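Local coordinates for protocadherin-19 isoform 1 (Danio rerio, PDB 5CO1), which mediates calcium-dependent homophilic cell adhesion, which is robust when it works in complex with the cadherin cdh2 but slight on its own, at residues 13-18 with 71-76; 102-107 with 145-150; 124-129 with 178-183; 190-193 with 199-202. One frame throughout, in Å; residues are numbered along the deposited sequence.

Contact 1 of 4, residues 13-18 with 71-76; sequences VLENSP and DHEELH. With CA (calcium ion), chain E; CA (calcium ion), chain F.
E15 faces D71, H72 and E73 and divides its carboxylate between two calcium ions: OE1 binds the chain E ion at 2.5 Å, and OE2 binds the chain F ion at 2.3 Å. The chain runs straight out beyond CG, carrying both oxygens to the metals. OE1 has a second task, since H72 N donates a hydrogen bond to it (3.0 Å) from well above the carboxylate plane. E73 crosses E15 at about a right angle and bridges the same pair of ions, its OE1 lying 2.1 Å from the chain E ion and its OE2 2.3 Å from the chain F ion; a bend at chi2 (71°) brings its tip back toward E15. D71 OD1 joins at the chain E ion and also accepts from E73 N, an Asx turn that probably helps to place E73. The crowding of acidic oxygens is probably tolerated because they share the cations. Past E15, the backbone of N16 bonds to L70, and S17 OG donates to L14 O (2.7 Å) across a type II turn from L14 to S17. Strand 8-14 delivers E15 alongside strand 94-103, on whose other flank runs strand 77-86, entered from residues 71-76.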
loop_
_atom_site.group_PDB
_atom_site.type_symbol
_atom_site.label_atom_id
_atom_site.label_comp_id
_atom_site.label_asym_id
_atom_site.label_seq_id
_atom_site.Cartn_x
_atom_site.Cartn_y
_atom_site.Cartn_z
ATOM N N VAL A 13 10.873 -5.403 9.624
ATOM C CA VAL A 13 11.421 -5.785 8.369
ATOM C C VAL A 13 10.806 -5.013 7.250
ATOM O O VAL A 13 9.605 -4.927 7.177
ATOM C CB VAL A 13 11.181 -7.244 8.096
ATOM C CG1 VAL A 13 11.702 -7.582 6.724
ATOM C CG2 VAL A 13 11.923 -8.064 9.119
ATOM N N LEU A 14 11.637 -4.523 6.332
ATOM C CA LEU A 14 11.184 -3.724 5.211
ATOM C C LEU A 14 10.302 -4.578 4.326
ATOM O O LEU A 14 10.619 -5.746 4.104
ATOM C CB LEU A 14 12.371 -3.234 4.374
ATOM C CG LEU A 14 12.761 -1.876 4.827
ATOM C CD1 LEU A 14 13.948 -1.358 4.063
ATOM C CD2 LEU A 14 11.549 -0.991 4.620
ATOM N N GLU A 15 9.242 -4.008 3.775
ATOM C CA GLU A 15 8.559 -4.725 2.721
ATOM C C GLU A 15 9.468 -4.790 1.525
ATOM O O GLU A 15 10.382 -3.982 1.403
ATOM C CB GLU A 15 7.203 -4.126 2.352
ATOM C CG GLU A 15 7.219 -2.823 1.594
ATOM C CD GLU A 15 5.822 -2.403 1.199
ATOM O OE1 GLU A 15 5.060 -3.275 0.712
ATOM O OE2 GLU A 15 5.458 -1.233 1.449
ATOM N N ASN A 16 9.327 -5.901 0.807
ATOM C CA ASN A 16 10.045 -6.188 -0.433
ATOM C C ASN A 16 11.489 -6.556 -0.155
ATOM O O ASN A 16 12.322 -6.583 -1.046
ATOM C CB ASN A 16 9.942 -5.027 -1.414
ATOM C CG ASN A 16 8.486 -4.702 -1.798
ATOM O OD1 ASN A 16 7.597 -5.568 -1.790
ATOM N ND2 ASN A 16 8.239 -3.431 -2.123
ATOM N N SER A 17 11.776 -6.870 1.096
ATOM C CA SER A 17 13.081 -7.325 1.462
ATOM C C SER A 17 13.475 -8.518 0.578
ATOM O O SER A 17 12.642 -9.354 0.218
ATOM C CB SER A 17 13.121 -7.716 2.949
ATOM O OG SER A 17 13.192 -6.563 3.782
ATOM N N PRO A 18 14.759 -8.580 0.205
ATOM C CA PRO A 18 15.212 -9.684 -0.607
ATOM C C PRO A 18 15.093 -10.983 0.151
ATOM O O PRO A 18 15.312 -11.025 1.368
ATOM C CB PRO A 18 16.680 -9.364 -0.850
ATOM C CG PRO A 18 16.776 -7.895 -0.702
ATOM C CD PRO A 18 15.813 -7.571 0.398
ATOM N N ASP A 71 4.740 -8.091 1.445
ATOM C CA ASP A 71 3.989 -6.955 0.929
ATOM C C ASP A 71 3.152 -6.382 2.038
ATOM O O ASP A 71 2.271 -7.064 2.553
ATOM C CB ASP A 71 3.113 -7.387 -0.236
ATOM C CG ASP A 71 2.313 -6.236 -0.851
ATOM O OD1 ASP A 71 2.490 -5.055 -0.484
ATOM O OD2 ASP A 71 1.468 -6.538 -1.713
ATOM N N HIS A 72 3.508 -5.171 2.479
ATOM C CA HIS A 72 2.742 -4.456 3.502
ATOM C C HIS A 72 1.263 -4.317 3.132
ATOM O O HIS A 72 0.387 -4.279 4.009
ATOM C CB HIS A 72 3.316 -3.055 3.711
ATOM C CG HIS A 72 2.513 -2.206 4.638
ATOM N ND1 HIS A 72 2.746 -2.162 5.991
ATOM C CD2 HIS A 72 1.486 -1.359 4.407
ATOM C CE1 HIS A 72 1.921 -1.297 6.556
ATOM N NE2 HIS A 72 1.150 -0.786 5.611
ATOM N N GLU A 73 0.991 -4.117 1.847
ATOM C CA GLU A 73 -0.392 -3.852 1.418
ATOM C C GLU A 73 -1.242 -5.151 1.468
ATOM O O GLU A 73 -2.450 -5.104 1.705
ATOM C CB GLU A 73 -0.411 -3.191 0.035
ATOM C CG GLU A 73 0.059 -1.735 0.041
ATOM C CD GLU A 73 1.572 -1.546 0.274
ATOM O OE1 GLU A 73 2.399 -2.265 -0.350
ATOM O OE2 GLU A 73 1.948 -0.637 1.066
ATOM N N GLU A 74 -0.557 -6.294 1.423
ATOM C CA GLU A 74 -1.153 -7.608 1.632
ATOM C C GLU A 74 -1.309 -7.982 3.115
ATOM O O GLU A 74 -2.289 -8.590 3.478
ATOM C CB GLU A 74 -0.285 -8.642 0.914
ATOM C CG GLU A 74 -0.815 -10.066 0.892
ATOM C CD GLU A 74 0.222 -11.050 0.357
ATOM O OE1 GLU A 74 -0.118 -12.237 0.170
ATOM O OE2 GLU A 74 1.393 -10.650 0.143
ATOM N N LEU A 75 -0.309 -7.695 3.945
ATOM C CA LEU A 75 -0.387 -7.957 5.390
ATOM C C LEU A 75 0.747 -7.261 6.196
ATOM O O LEU A 75 1.926 -7.519 5.942
ATOM C CB LEU A 75 -0.340 -9.461 5.648
ATOM C CG LEU A 75 -0.512 -9.942 7.095
ATOM C CD1 LEU A 75 -1.757 -9.381 7.765
ATOM C CD2 LEU A 75 -0.549 -11.459 7.150
ATOM N N HIS A 76 0.342 -6.488 7.216
ATOM C CA HIS A 76 1.189 -5.607 8.026
ATOM C C HIS A 76 2.086 -6.395 8.962
ATOM O O HIS A 76 3.202 -6.008 9.215
ATOM C CB HIS A 76 0.333 -4.711 8.957
ATOM C CG HIS A 76 -0.564 -3.737 8.248
ATOM N ND1 HIS A 76 -0.769 -3.748 6.881
ATOM C CD2 HIS A 76 -1.363 -2.758 8.735
ATOM C CE1 HIS A 76 -1.604 -2.776 6.552
ATOM N NE2 HIS A 76 -1.985 -2.167 7.660
HETATM CA CA CA E . 3.863 -3.345 -1.430
HETATM CA CA CA F . 3.967 0.154 0.417
HETATM O O HOH W 1 2.341 -3.136 -3.263
HETATM O O HOH W 2 4.774 -5.285 -2.147
#

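Contact 2 of 4, residues 102-107 with 145-150. With CA (calcium ion), chain F; CA (calcium ion), chain G; CA (calcium ion), chain E.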
loop_
_atom_site.group_PDB
_atom_site.type_symbol
_atom_site.label_atom_id
_atom_site.label_comp_id
_atom_site.label_asym_id
_atom_site.label_seq_id
_atom_site.Cartn_x
_atom_site.Cartn_y
_atom_site.Cartn_z
ATOM N N VAL A 102 6.052 -5.604 9.201
ATOM C CA VAL A 102 6.439 -5.364 7.870
ATOM C C VAL A 102 6.261 -3.904 7.636
ATOM O O VAL A 102 5.153 -3.405 7.668
ATOM C CB VAL A 102 5.559 -6.138 6.912
ATOM C CG1 VAL A 102 5.939 -5.811 5.488
ATOM C CG2 VAL A 102 5.753 -7.603 7.180
ATOM N N ILE A 103 7.348 -3.235 7.303
ATOM C CA ILE A 103 7.343 -1.800 7.294
ATOM C C ILE A 103 7.085 -1.256 5.908
ATOM O O ILE A 103 7.603 -1.749 4.928
ATOM C CB ILE A 103 8.588 -1.267 8.026
ATOM C CG1 ILE A 103 8.301 -1.462 9.504
ATOM C CG2 ILE A 103 8.781 0.232 7.803
ATOM C CD1 ILE A 103 9.517 -1.756 10.287
ATOM N N ASP A 104 6.128 -0.348 5.836
ATOM C CA ASP A 104 5.622 0.126 4.558
ATOM C C ASP A 104 6.641 1.066 3.928
ATOM O O ASP A 104 7.258 1.890 4.628
ATOM C CB ASP A 104 4.296 0.832 4.748
ATOM C CG ASP A 104 3.898 1.655 3.545
ATOM O OD1 ASP A 104 3.698 1.056 2.463
ATOM O OD2 ASP A 104 3.730 2.893 3.708
ATOM N N ILE A 105 6.906 0.812 2.648
ATOM C CA ILE A 105 7.536 1.767 1.764
ATOM C C ILE A 105 6.647 2.247 0.625
ATOM O O ILE A 105 5.584 1.683 0.353
ATOM C CB ILE A 105 8.824 1.202 1.154
ATOM C CG1 ILE A 105 8.518 -0.076 0.380
ATOM C CG2 ILE A 105 9.857 0.933 2.248
ATOM C CD1 ILE A 105 9.149 -0.118 -0.980
ATOM N N ASN A 106 7.057 3.354 0.006
ATOM C CA ASN A 106 6.324 3.908 -1.097
ATOM C C ASN A 106 6.531 3.134 -2.402
ATOM O O ASN A 106 7.230 3.561 -3.280
ATOM C CB ASN A 106 6.692 5.338 -1.299
ATOM C CG ASN A 106 5.579 6.118 -1.954
ATOM O OD1 ASN A 106 4.439 5.672 -1.996
ATOM N ND2 ASN A 106 5.887 7.303 -2.425
ATOM N N ASP A 107 5.869 2.005 -2.534
ATOM C CA ASP A 107 5.909 1.253 -3.766
ATOM C C ASP A 107 4.569 1.335 -4.537
ATOM O O ASP A 107 4.277 0.479 -5.331
ATOM C CB ASP A 107 6.289 -0.209 -3.471
ATOM C CG ASP A 107 5.346 -0.891 -2.472
ATOM O OD1 ASP A 107 4.694 -0.189 -1.665
ATOM O OD2 ASP A 107 5.332 -2.138 -2.426
ATOM N N GLY A 145 0.437 6.123 5.737
ATOM C CA GLY A 145 1.072 7.352 6.178
ATOM C C GLY A 145 1.212 8.408 5.099
ATOM O O GLY A 145 0.289 8.652 4.290
ATOM N N ALA A 146 2.378 9.051 5.111
ATOM C CA ALA A 146 2.747 10.027 4.103
ATOM C C ALA A 146 2.799 9.392 2.724
ATOM O O ALA A 146 2.517 10.055 1.722
ATOM C CB ALA A 146 4.113 10.613 4.438
ATOM N N ASN A 147 3.230 8.130 2.667
ATOM C CA ASN A 147 3.378 7.450 1.392
ATOM C C ASN A 147 2.067 7.357 0.673
ATOM O O ASN A 147 2.035 7.048 -0.521
ATOM C CB ASN A 147 3.849 6.046 1.607
ATOM C CG ASN A 147 5.262 5.973 2.124
ATOM O OD1 ASN A 147 6.096 6.796 1.767
ATOM N ND2 ASN A 147 5.584 4.858 2.768
ATOM N N GLY A 148 1.002 7.386 1.473
ATOM C CA GLY A 148 -0.361 7.312 0.972
ATOM C C GLY A 148 -1.172 8.602 0.888
ATOM O O GLY A 148 -2.248 8.561 0.316
ATOM N N LYS A 149 -0.715 9.693 1.522
ATOM C CA LYS A 149 -1.310 11.042 1.369
ATOM C C LYS A 149 -1.011 11.645 0.008
ATOM O O LYS A 149 0.127 11.940 -0.289
ATOM C CB LYS A 149 -0.769 12.037 2.411
ATOM C CG LYS A 149 -1.274 11.838 3.834
ATOM C CD LYS A 149 -2.306 12.892 4.244
ATOM C CE LYS A 149 -3.371 12.316 5.179
ATOM N NZ LYS A 149 -2.815 11.385 6.213
ATOM N N VAL A 150 -2.059 12.051 -0.687
ATOM C CA VAL A 150 -1.984 12.427 -2.079
ATOM C C VAL A 150 -2.485 13.839 -2.281
ATOM O O VAL A 150 -3.190 14.356 -1.460
ATOM C CB VAL A 150 -2.864 11.486 -2.898
ATOM C CG1 VAL A 150 -3.013 11.970 -4.331
ATOM C CG2 VAL A 150 -2.266 10.098 -2.852
HETATM CA CA CA F . 3.967 0.154 0.417
HETATM CA CA CA G . 2.272 6.017 -2.574
HETATM CA CA CA E . 3.863 -3.345 -1.430
HETATM O O HOH W 1 2.341 -3.136 -3.263
HETATM O O HOH W 2 4.774 -5.285 -2.147
#
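N147 reaches across to D104 and N106, and its side chain can be read outward as a series of contacts. CB rests near N106 OD1 (3.7 Å) and D104 OD2. Beyond it, CG and OD1 lie over the side chain of N106, with OD1 3.4 Å from N106 CB; the two amides slide past each other in opposite directions and stack with their planes only 5° apart. At the tip, ND2 donates to D104 OD2 in a nearly straight bond (2.9 Å, 171°). The acceptor lies in the amide plane of N147, whereas the donor stands above the carboxylate of D104, whose plane is turned 70° from the amide. N147 is thus held flat by a stack and directed by a bond, while its backbone O binds the chain G calcium ion at 2.3 Å. N106 OD1 meets that ion at the same distance, and D141, D143, N108 and D193 complete the site; the amide end of N106 is also held by P197. The other oxygen of D104, OD1, binds the chain F ion together with I105 O, and D107 bridges the chain F and chain E ions through OD1 and OD2. Residues 104-108 read D-I-N-D-N, the DXNDN linker motif of cadherins, and the arrangement is the three-calcium junction between successive extracellular repeats, here EC3 and EC4.

Contact 3 of 4, residues 124-129 with 178-183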
loop_
_atom_site.group_PDB
_atom_site.type_symbol
_atom_site.label_atom_id
_atom_site.label_comp_id
_atom_site.label_asym_id
_atom_site.label_seq_id
_atom_site.Cartn_x
_atom_site.Cartn_y
_atom_site.Cartn_z
ATOM N N VAL A 124 -21.267 18.153 -20.589
ATOM C CA VAL A 124 -21.804 19.292 -19.859
ATOM C C VAL A 124 -22.685 20.158 -20.805
ATOM O O VAL A 124 -22.896 19.805 -21.977
ATOM C CB VAL A 124 -20.627 20.033 -19.174
ATOM C CG1 VAL A 124 -19.565 20.395 -20.194
ATOM C CG2 VAL A 124 -21.083 21.242 -18.378
ATOM N N SER A 125 -23.377 21.148 -20.256
ATOM C CA SER A 125 -24.048 22.134 -21.095
ATOM C C SER A 125 -23.330 23.462 -20.962
ATOM O O SER A 125 -23.000 23.883 -19.839
ATOM C CB SER A 125 -25.515 22.304 -20.692
ATOM O OG SER A 125 -25.763 23.627 -20.234
ATOM N N GLU A 126 -23.183 24.160 -22.091
ATOM C CA GLU A 126 -22.443 25.414 -22.118
ATOM C C GLU A 126 -23.123 26.478 -21.253
ATOM O O GLU A 126 -22.476 27.425 -20.793
ATOM C CB GLU A 126 -22.265 25.909 -23.550
ATOM C CG GLU A 126 -23.517 26.499 -24.183
ATOM C CD GLU A 126 -23.208 27.636 -25.140
ATOM O OE1 GLU A 126 -22.825 27.358 -26.300
ATOM O OE2 GLU A 126 -23.316 28.808 -24.717
ATOM N N ASN A 127 -24.406 26.258 -20.965
ATOM C CA ASN A 127 -25.195 27.184 -20.153
ATOM C C ASN A 127 -24.973 27.029 -18.641
ATOM O O ASN A 127 -25.557 27.780 -17.858
ATOM C CB ASN A 127 -26.695 27.041 -20.487
ATOM C CG ASN A 127 -27.017 27.430 -21.929
ATOM O OD1 ASN A 127 -26.899 28.600 -22.304
ATOM N ND2 ASN A 127 -27.367 26.440 -22.759
ATOM N N ALA A 128 -24.129 26.084 -18.220
ATOM C CA ALA A 128 -23.872 25.889 -16.793
ATOM C C ALA A 128 -23.039 27.047 -16.242
ATOM O O ALA A 128 -22.102 27.498 -16.893
ATOM C CB ALA A 128 -23.164 24.571 -16.560
ATOM N N PRO A 129 -23.389 27.541 -15.043
ATOM C CA PRO A 129 -22.755 28.757 -14.505
ATOM C C PRO A 129 -21.363 28.521 -13.882
ATOM O O PRO A 129 -20.919 27.377 -13.756
ATOM C CB PRO A 129 -23.751 29.204 -13.422
ATOM C CG PRO A 129 -24.347 27.920 -12.923
ATOM C CD PRO A 129 -24.389 26.976 -14.108
ATOM N N ASP A 178 -18.818 28.082 -24.427
ATOM C CA ASP A 178 -19.843 27.923 -25.473
ATOM C C ASP A 178 -19.413 26.914 -26.531
ATOM O O ASP A 178 -18.365 27.080 -27.156
ATOM C CB ASP A 178 -20.196 29.267 -26.144
ATOM C CG ASP A 178 -18.970 30.081 -26.522
ATOM O OD1 ASP A 178 -17.880 29.822 -25.974
ATOM O OD2 ASP A 178 -19.096 30.990 -27.364
ATOM N N ARG A 179 -20.281 25.941 -26.807
ATOM C CA ARG A 179 -19.947 24.825 -27.707
ATOM C C ARG A 179 -19.348 25.293 -29.045
ATOM O O ARG A 179 -18.699 24.506 -29.736
ATOM C CB ARG A 179 -21.176 23.923 -27.955
ATOM C CG ARG A 179 -20.821 22.530 -28.469
ATOM C CD ARG A 179 -22.045 21.675 -28.764
ATOM N NE ARG A 179 -22.598 21.942 -30.091
ATOM C CZ ARG A 179 -23.866 21.736 -30.441
ATOM N NH1 ARG A 179 -24.269 22.043 -31.669
ATOM N NH2 ARG A 179 -24.737 21.225 -29.577
ATOM N N GLU A 180 -19.530 26.573 -29.383
ATOM C CA GLU A 180 -19.132 27.099 -30.693
ATOM C C GLU A 180 -17.624 27.395 -30.711
ATOM O O GLU A 180 -16.907 26.956 -31.620
ATOM C CB GLU A 180 -19.929 28.368 -31.076
ATOM C CG GLU A 180 -21.196 28.664 -30.269
ATOM C CD GLU A 180 -22.230 27.550 -30.309
ATOM O OE1 GLU A 180 -22.860 27.282 -29.257
ATOM O OE2 GLU A 180 -22.434 26.963 -31.393
ATOM N N GLN A 181 -17.147 28.113 -29.693
ATOM C CA GLN A 181 -15.716 28.425 -29.559
ATOM C C GLN A 181 -14.894 27.162 -29.279
ATOM O O GLN A 181 -13.895 26.898 -29.944
ATOM C CB GLN A 181 -15.485 29.458 -28.440
ATOM C CG GLN A 181 -15.989 30.869 -28.747
ATOM C CD GLN A 181 -14.955 31.743 -29.457
ATOM O OE1 GLN A 181 -13.828 31.911 -28.984
ATOM N NE2 GLN A 181 -15.352 32.337 -30.575
ATOM N N ARG A 182 -15.327 26.384 -28.292
ATOM C CA ARG A 182 -14.620 25.166 -27.909
ATOM C C ARG A 182 -15.590 24.022 -27.594
ATOM O O ARG A 182 -16.406 24.103 -26.662
ATOM C CB ARG A 182 -13.702 25.439 -26.709
ATOM C CG ARG A 182 -12.391 26.137 -27.056
ATOM C CD ARG A 182 -11.342 25.153 -27.564
ATOM N NE ARG A 182 -10.523 24.599 -26.480
ATOM C CZ ARG A 182 -9.938 23.402 -26.503
ATOM N NH1 ARG A 182 -9.225 22.995 -25.462
ATOM N NH2 ARG A 182 -10.070 22.601 -27.553
ATOM N N ASP A 183 -15.393 22.916 -28.305
ATOM C CA ASP A 183 -16.337 21.803 -28.316
ATOM C C ASP A 183 -15.916 20.673 -27.356
ATOM O O ASP A 183 -16.640 20.343 -26.404
ATOM C CB ASP A 183 -16.424 21.283 -29.754
ATOM C CG ASP A 183 -16.930 19.862 -29.842
ATOM O OD1 ASP A 183 -18.011 19.566 -29.278
ATOM O OD2 ASP A 183 -16.274 19.062 -30.549
#
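Hydrogen bonding between E126 and R179 rests on one link: R179 N donates to E126 OE1 at 3.0 Å, a bent bond (137°) arriving from above the carboxylate plane. Within residues 124-129, a type I turn from S125 to A128 is closed by A128 N bonding to S125 O, with weaker help from N127 N to S125 OG; E126 sits at the second position of this turn. Van der Waals contact comes chiefly from D178, whose CA lies 3.4 Å from E126 CD while its CB approaches E126 OE2 at 3.5 Å. With CG placed between its own backbone N and carbonyl carbon (chi1 75°), E126 lays its carboxylate against this backbone. Charge is the third theme. E180 crosses E126 at about a right angle, and their OE1 atoms are modelled 3.0 Å apart; D211 brings another carboxylate close, and R179 forms a long, weak ion pair with it. Such a cluster of acids would probably favour binding a cation. E126, D178, E180 and D211 are the expected ligands of two further calcium ions, consistent with a cadherin linker site at the far end of EC4, where contact 3 has no metal modelled.

Contact 4 of 4, residues 190-193 with 199-202. With CA (calcium ion), chain G.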
loop_
_atom_site.group_PDB
_atom_site.type_symbol
_atom_site.label_atom_id
_atom_site.label_comp_id
_atom_site.label_asym_id
_atom_site.label_seq_id
_atom_site.Cartn_x
_atom_site.Cartn_y
_atom_site.Cartn_z
ATOM N N LEU A 190 -2.788 15.783 -12.686
ATOM C CA LEU A 190 -1.506 15.320 -12.143
ATOM C C LEU A 190 -1.628 15.117 -10.646
ATOM O O LEU A 190 -2.060 16.017 -9.944
ATOM C CB LEU A 190 -0.448 16.386 -12.428
ATOM C CG LEU A 190 0.972 16.211 -11.910
ATOM C CD1 LEU A 190 1.656 14.986 -12.510
ATOM C CD2 LEU A 190 1.752 17.479 -12.217
ATOM N N ALA A 191 -1.183 13.969 -10.150
ATOM C CA ALA A 191 -1.238 13.659 -8.720
ATOM C C ALA A 191 0.133 13.263 -8.121
ATOM O O ALA A 191 0.887 12.546 -8.739
ATOM C CB ALA A 191 -2.246 12.536 -8.488
ATOM N N GLU A 192 0.368 13.608 -6.857
ATOM C CA GLU A 192 1.623 13.315 -6.204
ATOM C C GLU A 192 1.380 12.961 -4.743
ATOM O O GLU A 192 0.713 13.697 -4.006
ATOM C CB GLU A 192 2.608 14.498 -6.320
ATOM C CG GLU A 192 4.060 14.194 -5.901
ATOM C CD GLU A 192 5.073 15.318 -6.215
ATOM O OE1 GLU A 192 6.235 15.021 -6.619
ATOM O OE2 GLU A 192 4.726 16.513 -6.067
ATOM N N ASP A 193 2.016 11.869 -4.322
ATOM C CA ASP A 193 1.963 11.430 -2.957
ATOM C C ASP A 193 3.123 12.035 -2.220
ATOM O O ASP A 193 3.873 12.790 -2.798
ATOM C CB ASP A 193 1.971 9.908 -2.888
ATOM C CG ASP A 193 3.329 9.309 -3.165
ATOM O OD1 ASP A 193 4.343 9.978 -2.832
ATOM O OD2 ASP A 193 3.364 8.138 -3.633
ATOM N N LEU A 199 6.079 9.536 -5.584
ATOM C CA LEU A 199 5.629 8.929 -6.805
ATOM C C LEU A 199 4.455 9.733 -7.336
ATOM O O LEU A 199 3.705 10.365 -6.595
ATOM C CB LEU A 199 5.168 7.502 -6.552
ATOM C CG LEU A 199 6.204 6.434 -6.227
ATOM C CD1 LEU A 199 5.492 5.154 -5.789
ATOM C CD2 LEU A 199 7.106 6.153 -7.404
ATOM N N ARG A 200 4.284 9.711 -8.636
ATOM C CA ARG A 200 3.314 10.580 -9.209
ATOM C C ARG A 200 2.699 9.962 -10.449
ATOM O O ARG A 200 3.127 8.926 -10.920
ATOM C CB ARG A 200 3.893 11.987 -9.436
ATOM C CG ARG A 200 5.036 12.085 -10.414
ATOM C CD ARG A 200 5.218 13.490 -10.980
ATOM N NE ARG A 200 5.696 14.470 -9.994
ATOM C CZ ARG A 200 5.720 15.791 -10.184
ATOM N NH1 ARG A 200 5.310 16.328 -11.322
ATOM N NH2 ARG A 200 6.094 16.601 -9.210
ATOM N N SER A 201 1.514 10.434 -10.761
ATOM C CA SER A 201 0.634 9.707 -11.618
ATOM C C SER A 201 -0.191 10.747 -12.331
ATOM O O SER A 201 -0.342 11.873 -11.850
ATOM C CB SER A 201 -0.243 8.777 -10.783
ATOM O OG SER A 201 -1.367 8.359 -11.524
ATOM N N SER A 202 -0.679 10.409 -13.504
ATOM C CA SER A 202 -1.537 11.341 -14.178
ATOM C C SER A 202 -2.545 10.693 -15.126
ATOM O O SER A 202 -2.353 9.567 -15.582
ATOM C CB SER A 202 -0.713 12.460 -14.836
ATOM O OG SER A 202 0.053 11.994 -15.914
HETATM CA CA CA G . 2.272 6.017 -2.574
#
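Residues 190-193 and 200-202 run antiparallel, with A191 and S201 forming a hydrogen-bonded pair (A191 N to S201 O 2.8 Å, S201 N to A191 O 3.0 Å). L190 with S202 and E192 with R200 are the flanking non-hydrogen-bonded pairs, and toward the turn D193 N continues the pattern by donating to L199 O at 3.2 Å. On the face that carries L190, E192, R200 and S202, the principal link is a salt bridge. E192 stretches out, CG anti to its backbone N (chi1 -169°), and sets OE1 at the guanidinium edge of R200, 3.0 Å from NH2. The two flat groups stand almost perpendicular, and NH2 meets OE1 from above the carboxylate plane. NE adds a weaker bond to the same oxygen. R200 bends at chi3, and its NH1 comes within 3.8 Å of L190 CD2, the leucine methyls lying beside the charged group. These strands are the last hairpin of a Greek-key cadherin repeat, 184-193 followed by 200-210, lying between strands 150-155 and 123-125 in one sheet. On the opposite face, A191 CB packs against P110, and S201 OG makes a weak hydrogen bond to P110 O. At the turn end, D193 parts its two oxygens: OD1 accepts from L199 N at 3.3 Å and, more strongly, from G195 N, while OD2 binds the chain G calcium ion at 2.6 Å. L199 lies alongside, pointing the same way, its CB 3.5 Å from D193 OD2.

How the contacts relate
Contacts 1 and 2 touch and share the chain E and chain F ions and both waters; they draw on neighbouring strands, 8-14 and 94-103, of one EC3 sheet. Contact 1 is partly buried, contact 2 a surface contact, and both depend on metal bonds more than on packing. Contact 4, also partly buried, is mostly regular strand pairing, yet it meets contact 2 at the chain G ion. Contact 3 is a surface contact that repeats the plan of contact 1 one repeat later, a glutamate accepting from a loop backbone N, but without modelled metal. Contacts 3 and 4 reach the same EC4 sheet at different places, their nearest atoms about 16 Å apart.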